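Local coordinates for protein bacteriorhodopsin (Nanosalina sp., PDB 6EYU) that uses light absorbed by its retinal to pump protons inward across the cell membrane, at residues Y169-V180 and L205-Y216. Numbering follows the deposited sequence.
Sequences YIGIFFLSYPTV and LVVLPFFCKQVY. With RET (retinal), chain D; MUN ([(2~{S})-2,3-bis(oxidanyl)propyl] (~{E})-undec-2-enoate), chain S.
Tyr169 reaches across to the 205-216 helix and donates a hydrogen bond from its OH to Phe211 O, 2.6 Å away. The donor is tilted 26° from the carbonyl plane; with CG anti to the backbone N (chi1 -173°), the Tyr169 ring extends toward the other helix and meets Phe211 O at its edge. The partner helix widens into a pi-type turn at 210-214. Ile170 lays CD1 over one face of the Tyr216 ring, 3.6 Å from its centroid, in a CH-pi contact; the hydroxyl of Tyr216 is hydrogen-bonded to Ile84 O. The Phe173 and Phe211 rings are nearly parallel, planes at 6°, but barely overlap, and Phe211 CB instead meets Phe173 CZ at 3.7 Å; Phe173 CB touches Cys212 SG at 3.5 Å. These two antiparallel helices, 157-183 and 198-230, belong to the seven-helix bundle of microbial rhodopsins and hold retinal, joined covalently to Lys213 NZ through C15. Ser176 OG hydrogen-bonds back to Phe173 O and borders both methyls of Leu208, a knob among Phe173, Ser176, Tyr177 and Val180. Tyr177 is the reciprocal knob among Leu205, Leu208, Pro209 and Cys212: its OH lies 3.1 Å from Leu208 C, Cys212 SG sits at the ring edge, and one face lies on the polyene with C11 3.3 Å above the ring plane. Replacing this tyrosine by an alanine is likely to leave the retinal chain without its flat support and to open a gap beside Pro209 and Cys212. Val180 CG1 and CG2 each lie 3.8 Å from Leu205 CD1.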
loop_
_atom_site.group_PDB
_atom_site.type_symbol
_atom_site.label_atom_id
_atom_site.label_comp_id
_atom_site.label_asym_id
_atom_site.label_seq_id
_atom_site.Cartn_x
_atom_site.Cartn_y
_atom_site.Cartn_z
ATOM N N TYR A 169 -9.631 -9.910 23.909
ATOM C CA TYR A 169 -8.255 -9.482 24.130
ATOM C C TYR A 169 -7.915 -8.246 23.301
ATOM O O TYR A 169 -7.491 -7.224 23.843
ATOM C CB TYR A 169 -7.295 -10.625 23.791
ATOM C CG TYR A 169 -5.853 -10.350 24.151
ATOM C CD1 TYR A 169 -5.369 -10.657 25.417
ATOM C CD2 TYR A 169 -4.932 -10.018 23.167
ATOM C CE1 TYR A 169 -4.024 -10.557 25.712
ATOM C CE2 TYR A 169 -3.588 -9.884 23.460
ATOM C CZ TYR A 169 -3.141 -10.146 24.737
ATOM O OH TYR A 169 -1.805 -10.005 25.036
ATOM N N ILE A 170 -8.055 -8.355 21.983
ATOM C CA ILE A 170 -7.511 -7.352 21.072
ATOM C C ILE A 170 -8.395 -6.108 21.037
ATOM O O ILE A 170 -7.895 -4.983 21.006
ATOM C CB ILE A 170 -7.368 -7.905 19.640
ATOM C CG1 ILE A 170 -5.935 -7.712 19.139
ATOM C CG2 ILE A 170 -8.343 -7.213 18.701
ATOM C CD1 ILE A 170 -4.908 -8.524 19.897
ATOM N N GLY A 171 -9.703 -6.312 21.157
ATOM C CA GLY A 171 -10.643 -5.204 21.280
ATOM C C GLY A 171 -10.288 -4.280 22.430
ATOM O O GLY A 171 -10.076 -3.083 22.234
ATOM N N ILE A 172 -10.252 -4.835 23.636
ATOM C CA ILE A 172 -9.939 -4.057 24.829
ATOM C C ILE A 172 -8.637 -3.281 24.648
ATOM O O ILE A 172 -8.564 -2.093 24.962
ATOM C CB ILE A 172 -9.812 -4.963 26.068
ATOM C CG1 ILE A 172 -11.167 -5.095 26.767
ATOM C CG2 ILE A 172 -8.775 -4.406 27.031
ATOM C CD1 ILE A 172 -12.000 -6.254 26.265
ATOM N N PHE A 173 -7.612 -3.958 24.143
ATOM C CA PHE A 173 -6.278 -3.372 24.056
ATOM C C PHE A 173 -6.248 -2.245 23.028
ATOM O O PHE A 173 -5.544 -1.252 23.206
ATOM C CB PHE A 173 -5.246 -4.440 23.690
ATOM C CG PHE A 173 -4.557 -5.049 24.877
ATOM C CD1 PHE A 173 -3.670 -4.304 25.637
ATOM C CD2 PHE A 173 -4.822 -6.355 25.253
ATOM C CE1 PHE A 173 -3.062 -4.851 26.752
ATOM C CE2 PHE A 173 -4.212 -6.910 26.363
ATOM C CZ PHE A 173 -3.333 -6.156 27.115
ATOM N N PHE A 174 -7.043 -2.387 21.973
ATOM C CA PHE A 174 -7.058 -1.404 20.893
ATOM C C PHE A 174 -7.623 -0.075 21.382
ATOM O O PHE A 174 -7.232 0.989 20.900
ATOM C CB PHE A 174 -7.883 -1.920 19.713
ATOM C CG PHE A 174 -7.068 -2.632 18.670
ATOM C CD1 PHE A 174 -5.983 -3.410 19.036
ATOM C CD2 PHE A 174 -7.359 -2.488 17.323
ATOM C CE1 PHE A 174 -5.233 -4.072 18.083
ATOM C CE2 PHE A 174 -6.614 -3.147 16.364
ATOM C CZ PHE A 174 -5.550 -3.942 16.745
ATOM N N LEU A 175 -8.464 -0.137 22.410
ATOM C CA LEU A 175 -9.131 1.055 22.922
ATOM C C LEU A 175 -8.192 1.869 23.805
ATOM O O LEU A 175 -8.394 3.067 24.000
ATOM C CB LEU A 175 -10.380 0.666 23.712
ATOM C CG LEU A 175 -11.443 -0.088 22.911
ATOM C CD1 LEU A 175 -12.410 -0.804 23.842
ATOM C CD2 LEU A 175 -12.187 0.861 21.984
ATOM N N SER A 176 -7.168 1.213 24.338
ATOM C CA SER A 176 -6.246 1.865 25.262
ATOM C C SER A 176 -5.408 2.914 24.539
ATOM O O SER A 176 -4.973 3.894 25.144
ATOM C CB SER A 176 -5.333 0.829 25.924
ATOM O OG SER A 176 -4.432 0.270 24.985
ATOM N N TYR A 177 -5.264 2.752 23.227
ATOM C CA TYR A 177 -4.268 3.504 22.471
ATOM C C TYR A 177 -4.718 4.944 22.243
ATOM O O TYR A 177 -3.962 5.880 22.503
ATOM C CB TYR A 177 -3.990 2.827 21.127
ATOM C CG TYR A 177 -3.088 1.617 21.228
ATOM C CD1 TYR A 177 -1.708 1.746 21.147
ATOM C CD2 TYR A 177 -3.617 0.346 21.403
ATOM C CE1 TYR A 177 -0.880 0.644 21.251
ATOM C CE2 TYR A 177 -2.798 -0.763 21.498
ATOM C CZ TYR A 177 -1.430 -0.606 21.437
ATOM O OH TYR A 177 -0.610 -1.707 21.532
ATOM N N PRO A 178 -5.956 5.127 21.760
ATOM C CA PRO A 178 -6.508 6.475 21.636
ATOM C C PRO A 178 -6.622 7.180 22.983
ATOM O O PRO A 178 -6.615 8.409 23.039
ATOM C CB PRO A 178 -7.899 6.243 21.028
ATOM C CG PRO A 178 -8.192 4.794 21.220
ATOM C CD PRO A 178 -6.865 4.101 21.224
ATOM N N THR A 179 -6.594 6.404 24.062
ATOM C CA THR A 179 -6.625 6.966 25.407
ATOM C C THR A 179 -5.259 7.517 25.799
ATOM O O THR A 179 -5.136 8.684 26.171
ATOM C CB THR A 179 -7.056 5.914 26.446
ATOM O OG1 THR A 179 -8.298 5.320 26.045
ATOM C CG2 THR A 179 -7.222 6.555 27.816
ATOM N N VAL A 180 -4.228 6.683 25.690
ATOM C CA VAL A 180 -2.868 7.112 26.001
ATOM C C VAL A 180 -2.434 8.241 25.072
ATOM O O VAL A 180 -1.838 9.224 25.513
ATOM C CB VAL A 180 -1.863 5.950 25.876
ATOM C CG1 VAL A 180 -2.260 5.020 24.739
ATOM C CG2 VAL A 180 -0.456 6.487 25.669
ATOM N N LEU A 205 3.514 2.969 25.078
ATOM C CA LEU A 205 3.438 2.566 23.679
ATOM C C LEU A 205 4.574 1.611 23.327
ATOM O O LEU A 205 4.840 1.355 22.153
ATOM C CB LEU A 205 3.502 3.797 22.772
ATOM C CG LEU A 205 2.162 4.382 22.319
ATOM C CD1 LEU A 205 1.047 4.003 23.283
ATOM C CD2 LEU A 205 2.264 5.894 22.183
ATOM N N VAL A 206 5.274 1.125 24.348
ATOM C CA VAL A 206 6.096 -0.071 24.207
ATOM C C VAL A 206 5.397 -1.278 24.820
ATOM O O VAL A 206 5.318 -2.340 24.202
ATOM C CB VAL A 206 7.470 0.105 24.883
ATOM C CG1 VAL A 206 8.137 -1.246 25.089
ATOM C CG2 VAL A 206 8.356 1.022 24.053
ATOM N N VAL A 207 4.866 -1.103 26.026
ATOM C CA VAL A 207 4.339 -2.223 26.794
ATOM C C VAL A 207 3.008 -2.702 26.222
ATOM O O VAL A 207 2.724 -3.900 26.214
ATOM C CB VAL A 207 4.141 -1.851 28.275
ATOM C CG1 VAL A 207 3.028 -0.824 28.422
ATOM C CG2 VAL A 207 3.842 -3.094 29.098
ATOM N N LEU A 208 2.207 -1.768 25.721
ATOM C CA LEU A 208 0.895 -2.105 25.180
ATOM C C LEU A 208 1.030 -2.851 23.856
ATOM O O LEU A 208 0.292 -3.801 23.596
ATOM C CB LEU A 208 0.052 -0.841 24.987
ATOM C CG LEU A 208 -0.544 -0.250 26.266
ATOM C CD1 LEU A 208 -1.137 1.125 25.999
ATOM C CD2 LEU A 208 -1.593 -1.184 26.852
ATOM N N PRO A 209 1.984 -2.424 23.014
ATOM C CA PRO A 209 2.231 -3.160 21.779
ATOM C C PRO A 209 2.864 -4.529 22.008
ATOM O O PRO A 209 2.631 -5.452 21.228
ATOM C CB PRO A 209 3.191 -2.245 21.019
ATOM C CG PRO A 209 2.826 -0.875 21.473
ATOM C CD PRO A 209 2.412 -1.017 22.912
ATOM N N PHE A 210 3.643 -4.662 23.076
ATOM C CA PHE A 210 4.184 -5.961 23.460
ATOM C C PHE A 210 3.059 -6.981 23.601
ATOM O O PHE A 210 3.177 -8.114 23.133
ATOM C CB PHE A 210 4.959 -5.857 24.775
ATOM C CG PHE A 210 5.574 -7.156 25.217
ATOM C CD1 PHE A 210 6.689 -7.664 24.569
ATOM C CD2 PHE A 210 4.955 -7.935 26.181
ATOM C CE1 PHE A 210 7.206 -8.898 24.913
ATOM C CE2 PHE A 210 5.481 -9.160 26.544
ATOM C CZ PHE A 210 6.607 -9.644 25.908
ATOM N N PHE A 211 1.937 -6.542 24.161
ATOM C CA PHE A 211 0.825 -7.443 24.439
ATOM C C PHE A 211 -0.032 -7.665 23.195
ATOM O O PHE A 211 -0.704 -8.691 23.073
ATOM C CB PHE A 211 -0.034 -6.895 25.581
ATOM C CG PHE A 211 0.515 -7.195 26.947
ATOM C CD1 PHE A 211 0.309 -8.435 27.530
ATOM C CD2 PHE A 211 1.374 -6.304 27.570
ATOM C CE1 PHE A 211 0.904 -8.759 28.735
ATOM C CE2 PHE A 211 1.956 -6.614 28.786
ATOM C CZ PHE A 211 1.723 -7.844 29.367
ATOM N N CYS A 212 0.073 -6.756 22.230
ATOM C CA CYS A 212 -0.792 -6.793 21.052
ATOM C C CYS A 212 -0.093 -7.444 19.859
ATOM O O CYS A 212 -0.719 -7.715 18.835
ATOM C CB CYS A 212 -1.246 -5.381 20.678
ATOM S SG CYS A 212 -2.222 -4.552 21.954
ATOM N N LYS A 213 1.215 -7.642 19.980
ATOM C CA LYS A 213 2.016 -8.222 18.906
ATOM C C LYS A 213 2.744 -9.478 19.401
ATOM O O LYS A 213 2.382 -10.597 19.038
ATOM C CB LYS A 213 3.020 -7.189 18.389
ATOM C CG LYS A 213 2.285 -6.007 17.749
ATOM C CD LYS A 213 3.263 -4.958 17.216
ATOM C CE LYS A 213 2.508 -3.804 16.550
ATOM N NZ LYS A 213 2.054 -2.853 17.576
ATOM N N GLN A 214 3.763 -9.285 20.234
ATOM C CA GLN A 214 4.592 -10.394 20.695
ATOM C C GLN A 214 3.739 -11.458 21.378
ATOM O O GLN A 214 3.713 -12.614 20.956
ATOM C CB GLN A 214 5.670 -9.893 21.659
ATOM C CG GLN A 214 6.961 -9.469 20.980
ATOM C CD GLN A 214 7.110 -7.962 20.898
ATOM O OE1 GLN A 214 8.153 -7.410 21.249
ATOM N NE2 GLN A 214 6.076 -7.291 20.406
ATOM N N VAL A 215 2.996 -11.044 22.400
ATOM C CA VAL A 215 2.150 -11.962 23.156
ATOM C C VAL A 215 1.030 -12.512 22.280
ATOM O O VAL A 215 0.685 -13.690 22.362
ATOM C CB VAL A 215 1.526 -11.264 24.378
ATOM C CG1 VAL A 215 0.536 -12.188 25.071
ATOM C CG2 VAL A 215 2.611 -10.813 25.344
ATOM N N TYR A 216 0.480 -11.654 21.426
ATOM C CA TYR A 216 -0.749 -11.968 20.705
ATOM C C TYR A 216 -0.499 -13.058 19.668
ATOM O O TYR A 216 -1.328 -13.948 19.479
ATOM C CB TYR A 216 -1.292 -10.712 20.020
ATOM C CG TYR A 216 -2.301 -10.992 18.929
ATOM C CD1 TYR A 216 -3.568 -11.470 19.240
ATOM C CD2 TYR A 216 -2.062 -10.585 17.622
ATOM C CE1 TYR A 216 -4.535 -11.621 18.265
ATOM C CE2 TYR A 216 -3.024 -10.729 16.640
ATOM C CZ TYR A 216 -4.257 -11.252 16.966
ATOM O OH TYR A 216 -5.211 -11.416 15.988
HETATM C C1 RET D . -4.687 6.585 17.012
HETATM C C2 RET D . -5.020 7.933 16.367
HETATM C C3 RET D . -6.196 8.616 17.064
HETATM C C4 RET D . -7.469 7.798 16.871
HETATM C C5 RET D . -7.199 6.313 17.113
HETATM C C6 RET D . -5.962 5.750 17.199
HETATM C C7 RET D . -5.846 4.330 17.474
HETATM C C8 RET D . -4.627 3.724 17.518
HETATM C C9 RET D . -4.553 2.295 17.687
HETATM C C10 RET D . -3.324 1.648 17.782
HETATM C C11 RET D . -3.144 0.269 18.026
HETATM C C12 RET D . -1.794 -0.061 17.974
HETATM C C13 RET D . -1.261 -1.367 18.044
HETATM C C14 RET D . 0.123 -1.568 17.961
HETATM C C15 RET D . 0.776 -2.796 17.909
HETATM C C16 RET D . -3.742 5.796 16.104
HETATM C C17 RET D . -4.044 6.798 18.383
HETATM C C18 RET D . -8.411 5.397 17.299
HETATM C C19 RET D . -5.844 1.483 17.809
HETATM C C20 RET D . -2.196 -2.563 18.237
HETATM C CAR MUN S . -0.814 -3.566 30.845
HETATM C CAQ MUN S . -0.002 -2.691 31.800
HETATM C CAP MUN S . 0.015 -1.250 31.287
HETATM C CAO MUN S . 1.387 -0.637 31.574
HETATM C CAN MUN S . 1.310 0.885 31.452
HETATM C CAM MUN S . 2.721 1.440 31.246
HETATM C CAK MUN S . 3.089 2.361 32.412
HETATM C CAH MUN S . 3.159 3.803 31.906
HETATM C CAF MUN S . 3.114 4.780 33.086
HETATM C CAC MUN S . 1.753 5.449 33.350
HETATM C CAA MUN S . 1.661 6.483 34.487
HETATM O OAD MUN S . 2.471 6.463 35.413
HETATM O OAB MUN S . 0.527 7.236 34.492
HETATM C CAE MUN S . 0.234 7.640 35.834
HETATM C CAG MUN S . 0.394 9.157 35.964
HETATM O OAJ MUN S . 1.094 9.661 34.822
HETATM C CAI MUN S . -0.986 9.811 36.046
HETATM O OAL MUN S . -0.996 10.772 37.105
#